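223aa long hypothetical arylmalonate decarboxylase (Sulfolobus tokodaii, PDB 2DGD) is of unknown function but is probably a lyase related to arylmalonate decarboxylases, which remove carbon dioxide from aryl-substituted malonates, and assembles as an octamer. Local coordinates at residues 3-8 with 29-34. Sequence-based numbering, arbitrary orientation.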
loop_
_atom_site.group_PDB
_atom_site.type_symbol
_atom_site.label_atom_id
_atom_site.label_comp_id
_atom_site.label_asym_id
_atom_site.label_seq_id
_atom_site.Cartn_x
_atom_site.Cartn_y
_atom_site.Cartn_z
ATOM N N GLY A 3 1.597 8.048 -26.502
ATOM C CA GLY A 3 2.732 8.567 -25.769
ATOM C C GLY A 3 2.658 10.081 -25.742
ATOM O O GLY A 3 3.454 10.758 -26.386
ATOM N N GLY A 4 1.692 10.611 -25.000
ATOM C CA GLY A 4 1.521 12.047 -24.907
ATOM C C GLY A 4 2.767 12.739 -24.397
ATOM O O GLY A 4 2.993 13.920 -24.669
ATOM N N ARG A 5 3.580 11.993 -23.656
ATOM C CA ARG A 5 4.819 12.511 -23.102
ATOM C C ARG A 5 5.971 12.292 -24.092
ATOM O O ARG A 5 6.947 13.045 -24.116
ATOM C CB ARG A 5 5.115 11.797 -21.793
ATOM C CG ARG A 5 6.141 12.472 -20.928
ATOM C CD ARG A 5 6.203 11.769 -19.599
ATOM N NE ARG A 5 7.030 12.468 -18.626
ATOM C CZ ARG A 5 7.246 12.018 -17.397
ATOM N NH1 ARG A 5 8.014 12.710 -16.564
ATOM N NH2 ARG A 5 6.689 10.875 -17.004
ATOM N N GLY A 6 5.845 11.257 -24.910
ATOM C CA GLY A 6 6.878 10.967 -25.882
ATOM C C GLY A 6 6.699 9.598 -26.503
ATOM O O GLY A 6 6.146 8.689 -25.879
ATOM N N ARG A 7 7.162 9.458 -27.742
ATOM C CA ARG A 7 7.065 8.202 -28.468
ATOM C C ARG A 7 8.431 7.820 -29.006
ATOM O O ARG A 7 9.025 8.558 -29.787
ATOM C CB ARG A 7 6.070 8.336 -29.616
ATOM C CG ARG A 7 4.644 8.579 -29.163
ATOM C CD ARG A 7 3.685 7.908 -30.115
ATOM N NE ARG A 7 2.754 8.842 -30.742
ATOM C CZ ARG A 7 1.490 9.000 -30.365
ATOM N NH1 ARG A 7 0.720 9.863 -30.997
ATOM N NH2 ARG A 7 0.999 8.282 -29.363
ATOM N N ILE A 8 8.931 6.668 -28.577
ATOM C CA ILE A 8 10.239 6.208 -29.015
ATOM C C ILE A 8 10.137 5.053 -30.001
ATOM O O ILE A 8 9.578 3.996 -29.699
ATOM C CB ILE A 8 11.093 5.761 -27.805
ATOM C CG1 ILE A 8 11.238 6.925 -26.821
ATOM C CG2 ILE A 8 12.467 5.294 -28.271
ATOM C CD1 ILE A 8 11.977 6.575 -25.557
ATOM N N GLU A 29 5.950 7.063 -17.385
ATOM C CA GLU A 29 4.539 7.257 -17.713
ATOM C C GLU A 29 4.262 8.274 -18.808
ATOM O O GLU A 29 4.725 9.410 -18.739
ATOM C CB GLU A 29 3.771 7.665 -16.469
ATOM C CG GLU A 29 2.583 6.792 -16.190
ATOM C CD GLU A 29 1.386 7.604 -15.787
ATOM O OE1 GLU A 29 1.546 8.506 -14.930
ATOM O OE2 GLU A 29 0.286 7.339 -16.325
ATOM N N GLY A 30 3.490 7.870 -19.807
ATOM C CA GLY A 30 3.167 8.770 -20.890
ATOM C C GLY A 30 4.066 8.539 -22.083
ATOM O O GLY A 30 3.925 9.193 -23.120
ATOM N N VAL A 31 5.002 7.611 -21.938
ATOM C CA VAL A 31 5.927 7.295 -23.014
ATOM C C VAL A 31 5.579 5.924 -23.565
ATOM O O VAL A 31 5.266 5.006 -22.808
ATOM C CB VAL A 31 7.391 7.269 -22.505
ATOM C CG1 VAL A 31 8.349 7.002 -23.650
ATOM C CG2 VAL A 31 7.729 8.574 -21.849
ATOM N N SER A 32 5.612 5.790 -24.885
ATOM C CA SER A 32 5.330 4.510 -25.509
ATOM C C SER A 32 6.440 4.142 -26.491
ATOM O O SER A 32 7.129 5.013 -27.034
ATOM C CB SER A 32 3.967 4.529 -26.208
ATOM O OG SER A 32 3.872 5.594 -27.128
ATOM N N ILE A 33 6.614 2.838 -26.690
ATOM C CA ILE A 33 7.638 2.299 -27.575
ATOM C C ILE A 33 6.999 1.704 -28.829
ATOM O O ILE A 33 6.022 0.959 -28.749
ATOM C CB ILE A 33 8.444 1.200 -26.846
ATOM C CG1 ILE A 33 8.917 1.722 -25.487
ATOM C CG2 ILE A 33 9.635 0.774 -27.687
ATOM C CD1 ILE A 33 9.796 2.963 -25.573
ATOM N N HIS A 34 7.558 2.031 -29.990
ATOM C CA HIS A 34 7.029 1.531 -31.257
ATOM C C HIS A 34 8.160 0.923 -32.060
ATOM O O HIS A 34 9.149 1.596 -32.355
ATOM C CB HIS A 34 6.384 2.684 -32.008
ATOM C CG HIS A 34 5.407 3.440 -31.170
ATOM N ND1 HIS A 34 4.162 2.941 -30.851
ATOM C CD2 HIS A 34 5.528 4.610 -30.497
ATOM C CE1 HIS A 34 3.560 3.769 -30.018
ATOM N NE2 HIS A 34 4.367 4.789 -29.785
#
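Gly6 to Ile8 and Val31 to His34 pair as parallel strands, their axes 23° apart. Ser32 N donates to Gly6 O, Ile8 N to Ser32 O and His34 N to Ile8 O, the last at 2.8 Å. Where the strands begin, Gly30 O accepts from Arg5 N (2.9 Å) and, weakly, from Gly6 N. The extended Arg5 side chain, with CG anti to its own N, runs alongside the 29-34 segment until NH2 meets a lone pair of Glu29 O at 3.0 Å, nearly straight (172°) and in the guanidinium plane; NH1 forms a salt bridge with Asp194 of a second subunit. On one face of the sheet, the bent aliphatic part of Arg7 lies obliquely by the His34 ring, guanidinium and ring planes 75° apart; His34 NE2 shares a hydrogen bond with Ser32 OG, while ND1 is hydrogen-bonded to Glu20 OE1 of a third subunit. On the other face, Ile33 CD1 packs on Ile8 CB at 3.8 Å and Ile8 CD1 approaches Val31 CG1. The two strands, joined through helix 19-26, form a beta-alpha-beta crossover: that helix touches Ile33 through Leu23 and Trp24, helix 202-214 covers Ile8, and strand 6-13 lies between 31-38 and 69-72.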